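Local coordinates for protein lipase 2 (Yarrowia lipolytica, PDB 4JEI) that probably hydrolyses triacylglycerols as a secreted lipase of the alpha/beta-hydrolase fold, at residues L105-L110 / D122-N127; L222-H227 / Y241-G246. The protein carries 2 engineered substitutions. All coordinates share one frame; numbering follows the deposited sequence.

Contact 1: residues L105-L110 / D122-N127; sequences LTNFDL and DCLVHN
A small two-stranded antiparallel ribbon, separate from the main sheet, pairs Thr106 with Val125 at its middle. The two form a hydrogen-bonded pair: Thr106 N gives to Val125 O at 2.9 Å, and Val125 N returns to Thr106 O at 2.7 Å. A further backbone bond joins Phe108 N to Cys123 O at 2.9 Å.

Leu105 with His126 and Asn107 with Leu124 are the non-hydrogen-bonded pairs, and these four side chains share one face. There Leu105 CB abuts Leu124 CB at 4.0 Å, while the CD2 branch of Leu124 reaches across to Asn107 CA at 3.6 Å. The opposite face bears Thr106 and Val125. Phe108 joins Val125: with CG anti to the backbone N (chi1 -170°), its side chain runs alongside that of Val125 and points the same way, Val125 CG2 lying 3.9 Å from Phe108 CB and meeting the ring obliquely.

His126 is the N-cap of helix 127-150, its ND1 bonded to Gly128 N, and Cys123, just before the second strand, is disulfide-bonded to Cys120 within the connecting loop. Asn194 binds the backbone of Asp122 and Leu124, while Val125 packs on Leu170 of helix 163-177, Phe197 of helix 195-206 and Ile130 of helix 127-150; Phe108 shares Leu170 and Ile130, so that the face bearing Val125 is turned to these three helices.

Contact 2: residues L222-H227 / Y241-G246; sequences LYRITH and YQHCSG
The backbones of Arg224, in strand 222-227, and Gly246, at the end of an irregular run, are joined by one weak hydrogen bond, Arg224 N to Gly246 O at 3.3 Å. Most of the remaining contact belongs to the Arg224 side chain. Bent at chi3 (38°), it lays its guanidinium flat on the His243 ring, centres 3.8 Å apart and planes inclined by 28°. Arg224 NH2 rides over the CG-CD2 side of the ring, 3.3 Å from His243 CG, while Arg224 NE lies over His243 ND1, so the two groups meet face on face and not through a hydrogen bond. On its own account, His243 NE2 is bound to Pro233 O, which helps fix the ring's rotation beneath the arginine. Cys244 SG touches both Arg224 CD, at 3.8 Å, and Leu222 CD2, at 3.9 Å. Were Arg224 replaced by alanine, the His243 face would probably lose its stacking partner and a gap would be likely to open beside Cys244 SG. Strand 222-227 is an inner parallel strand of the central sheet, paired directly with strand 247-250 that follows, and in alpha/beta hydrolases such a late strand typically leads into the loop carrying the acid of the catalytic triad.

From the N terminus, the chain passes through helix 91-99 into strand 105-107, and contact 1 closes the loop that returns to strand 124-126. Helix 127-150 then begins, and the chain builds strands 155-161 and 183-187 of the main sheet before strand 222-227, where contact 2 closes a second loop, of 13 residues, ahead of strand 247-250. The two loops follow in series, neither enclosing nor crossing the other. Although their centres are about 18 Å apart, they touch at Tyr241, whose OH lies 3.5 Å from Leu105 CG and bonds to Ala103 O. Helix 195-206 is shared as well, meeting Val125 and Cys123 from the ribbon, Leu222 of the sheet and Cys244 of the loop after it.

Contact 1: residues L105-L110 / D122-N127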
loop_
_atom_site.group_PDB
_atom_site.type_symbol
_atom_site.label_atom_id
_atom_site.label_comp_id
_atom_site.label_asym_id
_atom_site.label_seq_id
_atom_site.Cartn_x
_atom_site.Cartn_y
_atom_site.Cartn_z
ATOM N N LEU A 105 -10.854 -13.779 -9.293
ATOM C CA LEU A 105 -10.133 -12.806 -10.105
ATOM C C LEU A 105 -10.963 -12.341 -11.289
ATOM O O LEU A 105 -11.626 -13.146 -11.944
ATOM C CB LEU A 105 -8.809 -13.395 -10.617
ATOM C CG LEU A 105 -7.741 -13.708 -9.576
ATOM C CD1 LEU A 105 -7.191 -15.098 -9.778
ATOM C CD2 LEU A 105 -6.617 -12.699 -9.631
ATOM N N THR A 106 -10.919 -11.037 -11.555
ATOM C CA THR A 106 -11.551 -10.382 -12.701
ATOM C C THR A 106 -10.542 -9.444 -13.332
ATOM O O THR A 106 -9.613 -8.992 -12.656
ATOM C CB THR A 106 -12.915 -9.719 -12.390
ATOM O OG1 THR A 106 -13.075 -8.565 -13.218
ATOM C CG2 THR A 106 -13.059 -9.298 -10.965
ATOM N N ASN A 107 -10.714 -9.171 -14.633
ATOM C CA ASN A 107 -9.836 -8.289 -15.391
ATOM C C ASN A 107 -9.876 -6.882 -14.826
ATOM O O ASN A 107 -10.937 -6.408 -14.420
ATOM C CB ASN A 107 -10.185 -8.317 -16.873
ATOM C CG ASN A 107 -9.219 -7.580 -17.769
ATOM O OD1 ASN A 107 -8.063 -7.285 -17.434
ATOM N ND2 ASN A 107 -9.678 -7.282 -18.953
ATOM N N PHE A 108 -8.707 -6.245 -14.744
ATOM C CA PHE A 108 -8.571 -4.919 -14.159
ATOM C C PHE A 108 -9.199 -3.763 -14.950
ATOM O O PHE A 108 -9.682 -2.816 -14.325
ATOM C CB PHE A 108 -7.125 -4.647 -13.722
ATOM C CG PHE A 108 -6.971 -3.394 -12.905
ATOM C CD1 PHE A 108 -6.156 -2.360 -13.338
ATOM C CD2 PHE A 108 -7.690 -3.216 -11.726
ATOM C CE1 PHE A 108 -6.052 -1.185 -12.603
ATOM C CE2 PHE A 108 -7.589 -2.033 -10.997
ATOM C CZ PHE A 108 -6.748 -1.035 -11.426
ATOM N N ASP A 109 -9.256 -3.854 -16.300
ATOM C CA ASP A 109 -9.866 -2.808 -17.140
ATOM C C ASP A 109 -11.383 -2.617 -16.903
ATOM O O ASP A 109 -12.006 -1.736 -17.500
ATOM C CB ASP A 109 -9.517 -2.985 -18.634
ATOM C CG ASP A 109 -10.074 -4.214 -19.339
ATOM O OD1 ASP A 109 -10.931 -4.911 -18.746
ATOM O OD2 ASP A 109 -9.662 -4.474 -20.490
ATOM N N LEU A 110 -11.958 -3.448 -16.013
ATOM C CA LEU A 110 -13.351 -3.416 -15.573
ATOM C C LEU A 110 -13.545 -2.170 -14.697
ATOM O O LEU A 110 -14.611 -1.550 -14.739
ATOM C CB LEU A 110 -13.636 -4.690 -14.754
ATOM C CG LEU A 110 -15.086 -5.015 -14.404
ATOM C CD1 LEU A 110 -15.369 -6.495 -14.598
ATOM C CD2 LEU A 110 -15.412 -4.607 -12.970
ATOM N N ASP A 122 -4.755 -10.409 -19.817
ATOM C CA ASP A 122 -4.603 -11.337 -18.701
ATOM C C ASP A 122 -4.221 -10.628 -17.369
ATOM O O ASP A 122 -3.774 -11.274 -16.418
ATOM C CB ASP A 122 -3.610 -12.443 -19.096
ATOM C CG ASP A 122 -3.496 -13.598 -18.126
ATOM O OD1 ASP A 122 -2.359 -14.021 -17.851
ATOM O OD2 ASP A 122 -4.548 -14.047 -17.605
ATOM N N CYS A 123 -4.435 -9.298 -17.295
ATOM C CA CYS A 123 -4.178 -8.509 -16.087
ATOM C C CYS A 123 -5.396 -8.696 -15.166
ATOM O O CYS A 123 -6.349 -7.913 -15.204
ATOM C CB CYS A 123 -3.943 -7.037 -16.429
ATOM S SG CYS A 123 -2.352 -6.683 -17.231
ATOM N N LEU A 124 -5.386 -9.781 -14.390
ATOM C CA LEU A 124 -6.500 -10.138 -13.510
ATOM C C LEU A 124 -6.218 -9.779 -12.066
ATOM O O LEU A 124 -5.100 -9.974 -11.595
ATOM C CB LEU A 124 -6.891 -11.622 -13.678
ATOM C CG LEU A 124 -7.004 -12.139 -15.129
ATOM C CD1 LEU A 124 -7.307 -13.593 -15.167
ATOM C CD2 LEU A 124 -8.085 -11.423 -15.910
ATOM N N VAL A 125 -7.224 -9.209 -11.385
ATOM C CA VAL A 125 -7.152 -8.714 -10.003
ATOM C C VAL A 125 -8.310 -9.278 -9.161
ATOM O O VAL A 125 -9.403 -9.491 -9.685
ATOM C CB VAL A 125 -7.148 -7.149 -10.018
ATOM C CG1 VAL A 125 -7.427 -6.543 -8.647
ATOM C CG2 VAL A 125 -5.845 -6.601 -10.574
ATOM N N HIS A 126 -8.064 -9.480 -7.846
ATOM C CA HIS A 126 -9.029 -9.920 -6.831
ATOM C C HIS A 126 -10.251 -9.007 -6.932
ATOM O O HIS A 126 -10.096 -7.786 -6.877
ATOM C CB HIS A 126 -8.370 -9.796 -5.442
ATOM C CG HIS A 126 -9.176 -10.289 -4.276
ATOM N ND1 HIS A 126 -10.393 -9.719 -3.943
ATOM C CD2 HIS A 126 -8.862 -11.216 -3.343
ATOM C CE1 HIS A 126 -10.802 -10.352 -2.856
ATOM N NE2 HIS A 126 -9.913 -11.260 -2.455
ATOM N N ASN A 127 -11.449 -9.588 -7.147
ATOM C CA ASN A 127 -12.692 -8.819 -7.320
ATOM C C ASN A 127 -13.048 -7.879 -6.170
ATOM O O ASN A 127 -13.636 -6.824 -6.410
ATOM C CB ASN A 127 -13.879 -9.705 -7.746
ATOM C CG ASN A 127 -14.688 -10.310 -6.630
ATOM O OD1 ASN A 127 -14.393 -11.398 -6.143
ATOM N ND2 ASN A 127 -15.760 -9.636 -6.231
#

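Contact 2: residues L222-H227 / Y241-G246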
loop_
_atom_site.group_PDB
_atom_site.type_symbol
_atom_site.label_atom_id
_atom_site.label_comp_id
_atom_site.label_asym_id
_atom_site.label_seq_id
_atom_site.Cartn_x
_atom_site.Cartn_y
_atom_site.Cartn_z
ATOM N N LEU A 222 7.732 2.366 -6.685
ATOM C CA LEU A 222 6.957 1.294 -6.071
ATOM C C LEU A 222 7.710 0.605 -4.952
ATOM O O LEU A 222 8.859 0.194 -5.141
ATOM C CB LEU A 222 6.468 0.293 -7.133
ATOM C CG LEU A 222 5.629 -0.904 -6.671
ATOM C CD1 LEU A 222 4.292 -0.469 -6.082
ATOM C CD2 LEU A 222 5.389 -1.839 -7.815
ATOM N N TYR A 223 7.049 0.495 -3.779
ATOM C CA TYR A 223 7.584 -0.132 -2.571
ATOM C C TYR A 223 6.494 -0.901 -1.848
ATOM O O TYR A 223 5.458 -0.333 -1.487
ATOM C CB TYR A 223 8.199 0.912 -1.623
ATOM C CG TYR A 223 9.385 1.648 -2.198
ATOM C CD1 TYR A 223 10.658 1.088 -2.176
ATOM C CD2 TYR A 223 9.239 2.916 -2.759
ATOM C CE1 TYR A 223 11.755 1.764 -2.701
ATOM C CE2 TYR A 223 10.329 3.602 -3.290
ATOM C CZ TYR A 223 11.585 3.020 -3.259
ATOM O OH TYR A 223 12.669 3.689 -3.768
ATOM N N ARG A 224 6.732 -2.198 -1.647
ATOM C CA ARG A 224 5.826 -3.094 -0.953
ATOM C C ARG A 224 6.477 -3.485 0.369
ATOM O O ARG A 224 7.410 -4.287 0.381
ATOM C CB ARG A 224 5.568 -4.327 -1.819
ATOM C CG ARG A 224 4.341 -4.229 -2.719
ATOM C CD ARG A 224 4.071 -5.508 -3.514
ATOM N NE ARG A 224 4.337 -6.727 -2.738
ATOM C CZ ARG A 224 5.420 -7.488 -2.890
ATOM N NH1 ARG A 224 6.338 -7.181 -3.787
ATOM N NH2 ARG A 224 5.587 -8.561 -2.125
ATOM N N ILE A 225 6.044 -2.868 1.473
ATOM C CA ILE A 225 6.639 -3.148 2.781
ATOM C C ILE A 225 5.965 -4.345 3.444
ATOM O O ILE A 225 4.741 -4.365 3.594
ATOM C CB ILE A 225 6.770 -1.898 3.701
ATOM C CG1 ILE A 225 7.472 -0.736 2.964
ATOM C CG2 ILE A 225 7.516 -2.239 5.005
ATOM C CD1 ILE A 225 7.327 0.605 3.606
ATOM N N THR A 226 6.773 -5.361 3.786
ATOM C CA THR A 226 6.330 -6.594 4.435
ATOM C C THR A 226 7.084 -6.776 5.753
ATOM O O THR A 226 8.160 -6.206 5.929
ATOM C CB THR A 226 6.493 -7.790 3.505
ATOM O OG1 THR A 226 7.878 -7.968 3.239
ATOM C CG2 THR A 226 5.717 -7.641 2.206
ATOM N N HIS A 227 6.523 -7.568 6.672
ATOM C CA HIS A 227 7.098 -7.793 7.994
ATOM C C HIS A 227 7.113 -9.280 8.356
ATOM O O HIS A 227 6.229 -10.023 7.928
ATOM C CB HIS A 227 6.312 -6.950 9.025
ATOM C CG HIS A 227 6.568 -7.271 10.462
ATOM N ND1 HIS A 227 5.548 -7.679 11.295
ATOM C CD2 HIS A 227 7.717 -7.225 11.170
ATOM C CE1 HIS A 227 6.103 -7.876 12.478
ATOM N NE2 HIS A 227 7.409 -7.619 12.451
ATOM N N TYR A 241 -2.788 -16.286 -7.560
ATOM C CA TYR A 241 -2.248 -15.035 -7.028
ATOM C C TYR A 241 -0.726 -14.954 -7.024
ATOM O O TYR A 241 -0.047 -15.905 -6.637
ATOM C CB TYR A 241 -2.849 -14.723 -5.656
ATOM C CG TYR A 241 -4.291 -14.289 -5.756
ATOM C CD1 TYR A 241 -5.323 -15.224 -5.779
ATOM C CD2 TYR A 241 -4.629 -12.945 -5.883
ATOM C CE1 TYR A 241 -6.651 -14.835 -5.915
ATOM C CE2 TYR A 241 -5.955 -12.540 -6.001
ATOM C CZ TYR A 241 -6.964 -13.490 -6.020
ATOM O OH TYR A 241 -8.270 -13.089 -6.143
ATOM N N GLN A 242 -0.200 -13.810 -7.484
ATOM C CA GLN A 242 1.228 -13.544 -7.611
ATOM C C GLN A 242 1.526 -12.060 -7.363
ATOM O O GLN A 242 0.862 -11.186 -7.928
ATOM C CB GLN A 242 1.686 -13.949 -9.014
ATOM C CG GLN A 242 3.180 -14.159 -9.163
ATOM C CD GLN A 242 3.478 -14.738 -10.519
ATOM O OE1 GLN A 242 4.062 -14.083 -11.386
ATOM N NE2 GLN A 242 3.073 -15.984 -10.740
ATOM N N HIS A 243 2.511 -11.787 -6.496
ATOM C CA HIS A 243 2.939 -10.430 -6.162
ATOM C C HIS A 243 3.772 -9.850 -7.279
ATOM O O HIS A 243 4.435 -10.579 -8.012
ATOM C CB HIS A 243 3.818 -10.430 -4.897
ATOM C CG HIS A 243 3.092 -10.172 -3.618
ATOM N ND1 HIS A 243 2.207 -9.117 -3.486
ATOM C CD2 HIS A 243 3.191 -10.811 -2.431
ATOM C CE1 HIS A 243 1.769 -9.173 -2.239
ATOM N NE2 HIS A 243 2.340 -10.169 -1.565
ATOM N N CYS A 244 3.785 -8.525 -7.361
ATOM C CA CYS A 244 4.652 -7.798 -8.267
ATOM C C CYS A 244 5.928 -7.548 -7.446
ATOM O O CYS A 244 5.913 -7.740 -6.230
ATOM C CB CYS A 244 3.992 -6.482 -8.673
ATOM S SG CYS A 244 3.719 -5.330 -7.296
ATOM N N SER A 245 7.017 -7.118 -8.090
ATOM C CA SER A 245 8.237 -6.708 -7.394
ATOM C C SER A 245 7.902 -5.246 -6.953
ATOM O O SER A 245 6.957 -4.687 -7.504
ATOM C CB SER A 245 9.421 -6.729 -8.359
ATOM O OG SER A 245 9.580 -8.007 -8.954
ATOM N N GLY A 246 8.592 -4.631 -5.988
ATOM C CA GLY A 246 9.711 -5.133 -5.209
ATOM C C GLY A 246 9.469 -4.949 -3.731
ATOM O O GLY A 246 9.117 -3.859 -3.262
#